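Local coordinates for protein O-methyltransferase family 3 (Niastella koreensis, PDB 7CVW) that transfers a methyl group from S-adenosyl-L-methionine to either hydroxyl of catechol-like compounds in a magnesium-dependent reaction, without regiospecificity, at residues A[61-66]-A[85-90]; A[136-141]-A[160-165]. All coordinates share one frame; numbering follows the deposited sequence.

Contact 1 of 2, residues A[61-66]-A[85-90]. With SAH (S-adenosyl-L-homocysteine), chain E.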
loop_
_atom_site.group_PDB
_atom_site.type_symbol
_atom_site.label_atom_id
_atom_site.label_comp_id
_atom_site.label_asym_id
_atom_site.label_seq_id
_atom_site.Cartn_x
_atom_site.Cartn_y
_atom_site.Cartn_z
ATOM N N ILE A 61 -16.863 -4.710 -5.480
ATOM C CA ILE A 61 -15.580 -4.339 -6.129
ATOM C C ILE A 61 -15.818 -4.219 -7.627
ATOM O O ILE A 61 -16.594 -5.043 -8.189
ATOM C CB ILE A 61 -14.459 -5.335 -5.791
ATOM C CG1 ILE A 61 -14.140 -5.337 -4.288
ATOM C CG2 ILE A 61 -13.216 -5.016 -6.610
ATOM C CD1 ILE A 61 -13.200 -6.425 -3.907
ATOM N N LEU A 62 -15.213 -3.206 -8.245
ATOM C CA LEU A 62 -15.234 -3.022 -9.718
ATOM C C LEU A 62 -13.816 -3.142 -10.224
ATOM O O LEU A 62 -12.937 -2.469 -9.680
ATOM C CB LEU A 62 -15.807 -1.649 -10.078
ATOM C CG LEU A 62 -15.794 -1.247 -11.552
ATOM C CD1 LEU A 62 -16.625 -2.177 -12.421
ATOM C CD2 LEU A 62 -16.330 0.154 -11.683
ATOM N N GLU A 63 -13.617 -3.919 -11.282
ATOM C CA GLU A 63 -12.296 -4.037 -11.940
ATOM C C GLU A 63 -12.436 -3.718 -13.424
ATOM O O GLU A 63 -13.404 -4.171 -14.063
ATOM C CB GLU A 63 -11.749 -5.444 -11.763
ATOM C CG GLU A 63 -10.522 -5.742 -12.599
ATOM C CD GLU A 63 -9.979 -7.130 -12.311
ATOM O OE1 GLU A 63 -10.667 -8.122 -12.696
ATOM O OE2 GLU A 63 -8.892 -7.233 -11.685
ATOM N N LEU A 64 -11.518 -2.932 -13.953
ATOM C CA LEU A 64 -11.433 -2.676 -15.414
ATOM C C LEU A 64 -10.212 -3.430 -15.906
ATOM O O LEU A 64 -9.109 -3.111 -15.450
ATOM C CB LEU A 64 -11.257 -1.183 -15.687
ATOM C CG LEU A 64 -12.489 -0.303 -15.586
ATOM C CD1 LEU A 64 -13.274 -0.527 -14.330
ATOM C CD2 LEU A 64 -12.098 1.165 -15.698
ATOM N N GLY A 65 -10.425 -4.379 -16.799
ATOM C CA GLY A 65 -9.331 -5.148 -17.380
ATOM C C GLY A 65 -9.166 -6.466 -16.653
ATOM O O GLY A 65 -8.459 -6.525 -15.633
ATOM N N THR A 66 -9.769 -7.526 -17.164
ATOM C CA THR A 66 -9.781 -8.844 -16.490
ATOM C C THR A 66 -8.576 -9.701 -16.896
ATOM O O THR A 66 -7.998 -10.384 -16.013
ATOM C CB THR A 66 -11.082 -9.565 -16.845
ATOM O OG1 THR A 66 -12.178 -8.652 -16.795
ATOM C CG2 THR A 66 -11.326 -10.757 -15.948
ATOM N N LEU A 85 -18.019 -8.902 -7.244
ATOM C CA LEU A 85 -17.002 -8.197 -8.049
ATOM C C LEU A 85 -17.478 -8.178 -9.501
ATOM O O LEU A 85 -17.792 -9.226 -10.076
ATOM C CB LEU A 85 -15.655 -8.896 -7.877
ATOM C CG LEU A 85 -14.445 -8.163 -8.459
ATOM C CD1 LEU A 85 -13.182 -8.573 -7.728
ATOM C CD2 LEU A 85 -14.310 -8.417 -9.942
ATOM N N ILE A 86 -17.558 -6.995 -10.071
ATOM C CA ILE A 86 -17.871 -6.811 -11.513
ATOM C C ILE A 86 -16.557 -6.475 -12.224
ATOM O O ILE A 86 -15.845 -5.602 -11.759
ATOM C CB ILE A 86 -18.921 -5.701 -11.685
ATOM C CG1 ILE A 86 -20.221 -6.054 -10.952
ATOM C CG2 ILE A 86 -19.140 -5.451 -13.159
ATOM C CD1 ILE A 86 -21.253 -4.942 -10.957
ATOM N N THR A 87 -16.198 -7.217 -13.263
ATOM C CA THR A 87 -14.931 -6.963 -14.000
ATOM C C THR A 87 -15.273 -6.763 -15.466
ATOM O O THR A 87 -16.141 -7.508 -15.985
ATOM C CB THR A 87 -13.921 -8.074 -13.698
ATOM O OG1 THR A 87 -12.660 -7.757 -14.313
ATOM C CG2 THR A 87 -14.405 -9.432 -14.142
ATOM N N LEU A 88 -14.609 -5.808 -16.108
ATOM C CA LEU A 88 -14.902 -5.398 -17.501
ATOM C C LEU A 88 -13.749 -5.839 -18.394
ATOM O O LEU A 88 -12.581 -5.634 -18.036
ATOM C CB LEU A 88 -15.092 -3.890 -17.573
ATOM C CG LEU A 88 -16.057 -3.278 -16.566
ATOM C CD1 LEU A 88 -16.324 -1.805 -16.867
ATOM C CD2 LEU A 88 -17.328 -4.072 -16.408
ATOM N N GLU A 89 -14.068 -6.537 -19.481
ATOM C CA GLU A 89 -13.048 -7.067 -20.400
ATOM C C GLU A 89 -13.542 -6.926 -21.833
ATOM O O GLU A 89 -14.566 -7.535 -22.170
ATOM C CB GLU A 89 -12.780 -8.532 -20.050
ATOM C CG GLU A 89 -11.848 -9.205 -21.045
ATOM C CD GLU A 89 -10.519 -8.478 -21.221
ATOM O OE1 GLU A 89 -9.822 -8.202 -20.205
ATOM O OE2 GLU A 89 -10.174 -8.163 -22.376
ATOM N N TYR A 90 -12.787 -6.211 -22.665
ATOM C CA TYR A 90 -13.156 -5.906 -24.079
ATOM C C TYR A 90 -13.004 -7.138 -24.974
ATOM O O TYR A 90 -13.807 -7.270 -25.935
ATOM C CB TYR A 90 -12.288 -4.736 -24.569
ATOM C CG TYR A 90 -12.190 -4.455 -26.046
ATOM C CD1 TYR A 90 -13.333 -4.295 -26.816
ATOM C CD2 TYR A 90 -10.965 -4.226 -26.648
ATOM C CE1 TYR A 90 -13.256 -3.968 -28.159
ATOM C CE2 TYR A 90 -10.866 -3.920 -27.988
ATOM C CZ TYR A 90 -12.015 -3.793 -28.750
ATOM O OH TYR A 90 -11.927 -3.470 -30.077
HETATM N N SAH E . -5.933 -6.936 -14.164
HETATM C CA SAH E . -5.397 -8.069 -14.943
HETATM C CB SAH E . -4.606 -7.567 -16.160
HETATM C CG SAH E . -5.398 -6.732 -17.111
HETATM S SD SAH E . -4.387 -6.635 -18.644
HETATM C C SAH E . -4.501 -8.869 -13.995
HETATM O O SAH E . -4.637 -10.038 -13.957
HETATM O OXT SAH E . -3.713 -8.236 -13.378
HETATM C "C5'" SAH E . -5.366 -5.429 -19.594
HETATM C "C4'" SAH E . -6.680 -6.009 -20.038
HETATM O "O4'" SAH E . -7.485 -4.907 -20.472
HETATM C "C3'" SAH E . -6.634 -6.984 -21.236
HETATM O "O3'" SAH E . -7.296 -8.206 -20.967
HETATM C "C2'" SAH E . -7.334 -6.219 -22.362
HETATM O "O2'" SAH E . -8.016 -7.039 -23.271
HETATM C "C1'" SAH E . -8.264 -5.339 -21.549
HETATM N N9 SAH E . -8.776 -4.184 -22.251
HETATM C C8 SAH E . -8.192 -3.493 -23.271
HETATM N N7 SAH E . -8.931 -2.516 -23.716
HETATM C C5 SAH E . -10.075 -2.562 -22.946
HETATM C C6 SAH E . -11.246 -1.780 -22.919
HETATM N N6 SAH E . -11.475 -0.779 -23.743
HETATM N N1 SAH E . -12.187 -2.108 -22.030
HETATM C C2 SAH E . -11.956 -3.131 -21.209
HETATM N N3 SAH E . -10.913 -3.940 -21.156
HETATM C C4 SAH E . -9.983 -3.589 -22.036
#
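Ile61-Leu64 and Leu85-Glu89 pair as neighbouring parallel strands, the two arms of a beta-alpha-beta unit in the Rossmann-like core of class I methyltransferases. The backbone ladder alternates from strand to strand: Ile86 N donates to Ile61 O, Glu63 N to Ile86 O, Leu88 N to Glu63 O, and finally Gly65 N to Leu88 O at 2.8 Å. Apolar contacts line both faces. Ile61 CG2 meets Leu85 CD1 at 3.7 Å on the face that also carries Glu63 and Thr87, while Leu62 and Leu64 lie with Ile86 and Leu88 on the reverse.

Among the polar side chains, Glu63 and Thr87 run alongside each other. With OG1 anti to the backbone N (chi1 -175°), Thr87 gives its proton to the anti lone pair of Glu63 OE1, 2.6 Å away. From helix 70-76, Ser71 binds OE2 and Thr72 binds OE1, so both oxygens are held and the carboxylate is fixed in rotation.

The ligand is held past the strand ends. Gly65 O accepts from the amino N of S-adenosyl-L-homocysteine at 3.0 Å. Glu89, its chain bent at chi2 (55°), takes the ribose in a bidentate grip: OE1 accepts from O3' and OE2 from O2', each at 2.6 Å.

Contact 2 of 2, residues A[136-141]-A[160-165]; sequences IFIDAD and TLIVAD. With MG (magnesium ion), chain C; SAH (S-adenosyl-L-homocysteine), chain E.
Asp139, just past strand 133-138, and Asp165 on the parallel strand beside it lie side by side and share one magnesium ion. Asp139 OD1 and Asp165 OD2 bind it at 2.4 Å, and Asp139 OD2 also reaches it, at a longer 2.7 Å. Their carboxylate planes are turned 62° apart. Two waters and Asn166 also ligate the metal, in the site characteristic of cation-dependent O-methyltransferases. Asp139 OD2 has a second role, holding the demethylated cofactor, S-adenosyl-L-homocysteine, by accepting from its amino N at 2.8 Å.

Behind this shell, Asp165 CB packs 3.3 Å from Asp139 OD1 and 3.9 Å from Phe137 CE1. The Phe137 ring, swung anti to the backbone N (chi1 -177°), also meets Val163 CG1 through CD1, and Asp139 CB lies over one of its faces toward the rim. Asp165 N donates to Ile138 O at 3.1 Å, tying the metal-binding residue to the neighbouring strand. Farther back, the nearly straight bonds Ile138 N to Val163 O and Val163 N to Ile136 O continue the ladder, and Ile138 CD1 touches Ile162 CG2 at 3.8 Å.

Helix 145-154 packs against the face bearing Ile136, Ile138 and Ile162; strand 60-64 flanks segment 136-141, and antiparallel strand 213-220 flanks segment 160-165.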
loop_
_atom_site.group_PDB
_atom_site.type_symbol
_atom_site.label_atom_id
_atom_site.label_comp_id
_atom_site.label_asym_id
_atom_site.label_seq_id
_atom_site.Cartn_x
_atom_site.Cartn_y
_atom_site.Cartn_z
ATOM N N ILE A 136 -12.117 0.013 -6.418
ATOM C CA ILE A 136 -12.133 0.026 -7.905
ATOM C C ILE A 136 -10.702 -0.153 -8.362
ATOM O O ILE A 136 -9.835 0.622 -7.885
ATOM C CB ILE A 136 -12.775 1.312 -8.461
ATOM C CG1 ILE A 136 -14.185 1.501 -7.886
ATOM C CG2 ILE A 136 -12.788 1.286 -9.980
ATOM C CD1 ILE A 136 -14.888 2.746 -8.316
ATOM N N PHE A 137 -10.461 -1.136 -9.221
ATOM C CA PHE A 137 -9.124 -1.413 -9.790
ATOM C C PHE A 137 -9.169 -1.082 -11.270
ATOM O O PHE A 137 -9.855 -1.769 -12.025
ATOM C CB PHE A 137 -8.686 -2.850 -9.499
ATOM C CG PHE A 137 -7.298 -3.206 -9.969
ATOM C CD1 PHE A 137 -6.222 -2.381 -9.671
ATOM C CD2 PHE A 137 -7.043 -4.378 -10.679
ATOM C CE1 PHE A 137 -4.946 -2.710 -10.094
ATOM C CE2 PHE A 137 -5.760 -4.698 -11.093
ATOM C CZ PHE A 137 -4.712 -3.876 -10.781
ATOM N N ILE A 138 -8.469 -0.029 -11.663
ATOM C CA ILE A 138 -8.344 0.424 -13.071
ATOM C C ILE A 138 -7.094 -0.210 -13.677
ATOM O O ILE A 138 -5.970 0.129 -13.258
ATOM C CB ILE A 138 -8.278 1.945 -13.154
ATOM C CG1 ILE A 138 -9.501 2.579 -12.491
ATOM C CG2 ILE A 138 -8.112 2.368 -14.605
ATOM C CD1 ILE A 138 -9.475 4.084 -12.496
ATOM N N ASP A 139 -7.293 -1.132 -14.613
ATOM C CA ASP A 139 -6.153 -1.888 -15.181
ATOM C C ASP A 139 -6.473 -2.350 -16.595
ATOM O O ASP A 139 -6.046 -3.429 -16.967
ATOM C CB ASP A 139 -5.762 -3.049 -14.270
ATOM C CG ASP A 139 -4.376 -3.559 -14.605
ATOM O OD1 ASP A 139 -3.561 -2.722 -15.137
ATOM O OD2 ASP A 139 -4.116 -4.790 -14.338
ATOM N N ALA A 140 -7.124 -1.504 -17.383
ATOM C CA ALA A 140 -7.485 -1.938 -18.750
ATOM C C ALA A 140 -6.543 -1.269 -19.753
ATOM O O ALA A 140 -5.385 -1.304 -19.534
ATOM C CB ALA A 140 -8.926 -1.580 -19.025
ATOM N N ASP A 141 -7.085 -0.780 -20.867
ATOM C CA ASP A 141 -6.243 0.005 -21.796
ATOM C C ASP A 141 -5.794 1.282 -21.089
ATOM O O ASP A 141 -6.491 1.737 -20.158
ATOM C CB ASP A 141 -6.971 0.241 -23.118
ATOM C CG ASP A 141 -8.385 0.794 -22.996
ATOM O OD1 ASP A 141 -9.013 0.615 -21.939
ATOM O OD2 ASP A 141 -8.853 1.415 -23.971
ATOM N N THR A 160 -14.241 5.244 -0.717
ATOM C CA THR A 160 -13.890 4.286 -1.794
ATOM C C THR A 160 -12.397 4.418 -2.090
ATOM O O THR A 160 -11.888 5.547 -2.201
ATOM C CB THR A 160 -14.679 4.549 -3.072
ATOM O OG1 THR A 160 -16.058 4.234 -2.845
ATOM C CG2 THR A 160 -14.131 3.759 -4.238
ATOM N N LEU A 161 -11.732 3.278 -2.273
ATOM C CA LEU A 161 -10.327 3.192 -2.693
ATOM C C LEU A 161 -10.320 2.923 -4.184
ATOM O O LEU A 161 -10.920 1.906 -4.607
ATOM C CB LEU A 161 -9.629 2.055 -1.953
ATOM C CG LEU A 161 -8.213 1.760 -2.415
ATOM C CD1 LEU A 161 -7.290 2.928 -2.142
ATOM C CD2 LEU A 161 -7.705 0.485 -1.746
ATOM N N ILE A 162 -9.614 3.770 -4.936
ATOM C CA ILE A 162 -9.395 3.583 -6.387
ATOM C C ILE A 162 -7.908 3.333 -6.567
ATOM O O ILE A 162 -7.087 4.121 -6.073
ATOM C CB ILE A 162 -9.877 4.783 -7.218
ATOM C CG1 ILE A 162 -11.336 5.100 -6.923
ATOM C CG2 ILE A 162 -9.659 4.495 -8.697
ATOM C CD1 ILE A 162 -11.797 6.448 -7.407
ATOM N N VAL A 163 -7.586 2.220 -7.211
ATOM C CA VAL A 163 -6.198 1.796 -7.507
ATOM C C VAL A 163 -6.050 1.764 -9.020
ATOM O O VAL A 163 -6.950 1.207 -9.684
ATOM C CB VAL A 163 -5.907 0.412 -6.908
ATOM C CG1 VAL A 163 -4.490 -0.035 -7.226
ATOM C CG2 VAL A 163 -6.163 0.399 -5.423
ATOM N N ALA A 164 -4.984 2.334 -9.553
ATOM C CA ALA A 164 -4.715 2.316 -11.003
ATOM C C ALA A 164 -3.333 1.717 -11.222
ATOM O O ALA A 164 -2.366 2.252 -10.654
ATOM C CB ALA A 164 -4.802 3.704 -11.606
ATOM N N ASP A 165 -3.230 0.644 -12.001
ATOM C CA ASP A 165 -1.930 -0.031 -12.218
ATOM C C ASP A 165 -1.173 0.614 -13.385
ATOM O O ASP A 165 -1.806 1.186 -14.290
ATOM C CB ASP A 165 -2.129 -1.531 -12.461
ATOM C CG ASP A 165 -0.886 -2.382 -12.335
ATOM O OD1 ASP A 165 0.026 -1.960 -11.604
ATOM O OD2 ASP A 165 -0.848 -3.486 -12.956
HETATM MG MG MG C . -1.648 -4.138 -15.100
HETATM N N SAH E . -5.933 -6.936 -14.164
HETATM C CA SAH E . -5.397 -8.069 -14.943
HETATM C CB SAH E . -4.606 -7.567 -16.160
HETATM C CG SAH E . -5.398 -6.732 -17.111
HETATM S SD SAH E . -4.387 -6.635 -18.644
HETATM C C SAH E . -4.501 -8.869 -13.995
HETATM O O SAH E . -4.637 -10.038 -13.957
HETATM O OXT SAH E . -3.713 -8.236 -13.378
HETATM C "C5'" SAH E . -5.366 -5.429 -19.594
HETATM C "C4'" SAH E . -6.680 -6.009 -20.038
HETATM O "O4'" SAH E . -7.485 -4.907 -20.472
HETATM C "C3'" SAH E . -6.634 -6.984 -21.236
HETATM O "O3'" SAH E . -7.296 -8.206 -20.967
HETATM C "C2'" SAH E . -7.334 -6.219 -22.362
HETATM O "O2'" SAH E . -8.016 -7.039 -23.271
HETATM C "C1'" SAH E . -8.264 -5.339 -21.549
HETATM N N9 SAH E . -8.776 -4.184 -22.251
HETATM C C8 SAH E . -8.192 -3.493 -23.271
HETATM N N7 SAH E . -8.931 -2.516 -23.716
HETATM C C5 SAH E . -10.075 -2.562 -22.946
HETATM C C6 SAH E . -11.246 -1.780 -22.919
HETATM N N6 SAH E . -11.475 -0.779 -23.743
HETATM N N1 SAH E . -12.187 -2.108 -22.030
HETATM C C2 SAH E . -11.956 -3.131 -21.209
HETATM N N3 SAH E . -10.913 -3.940 -21.156
HETATM C C4 SAH E . -9.983 -3.589 -22.036
HETATM O O HOH W 1 -1.581 -6.438 -14.477
HETATM O O HOH W 2 -2.325 -4.295 -17.501
#

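How the contacts relate
The two contacts follow one another along the chain, contact 1 closing before contact 2 opens, and their centres lie about 9 Å apart in a single mixed sheet. Strands 84-89, 60-64, 133-138 and 160-165 are consecutive and parallel within it, so the inner strands of the two pairs are themselves neighbours. Probable hydrogen bonds from Leu64 N to Phe137 O and from Phe137 N to Leu62 O, both 2.8 Å, join them. S-adenosyl-L-homocysteine spans the C-terminal ends of these strands: contact 1 binds its ribose and amino group, while contact 2 shares the amino group and adds magnesium. Cofactor and metal sites thus meet at the C-terminal end of the parallel strands.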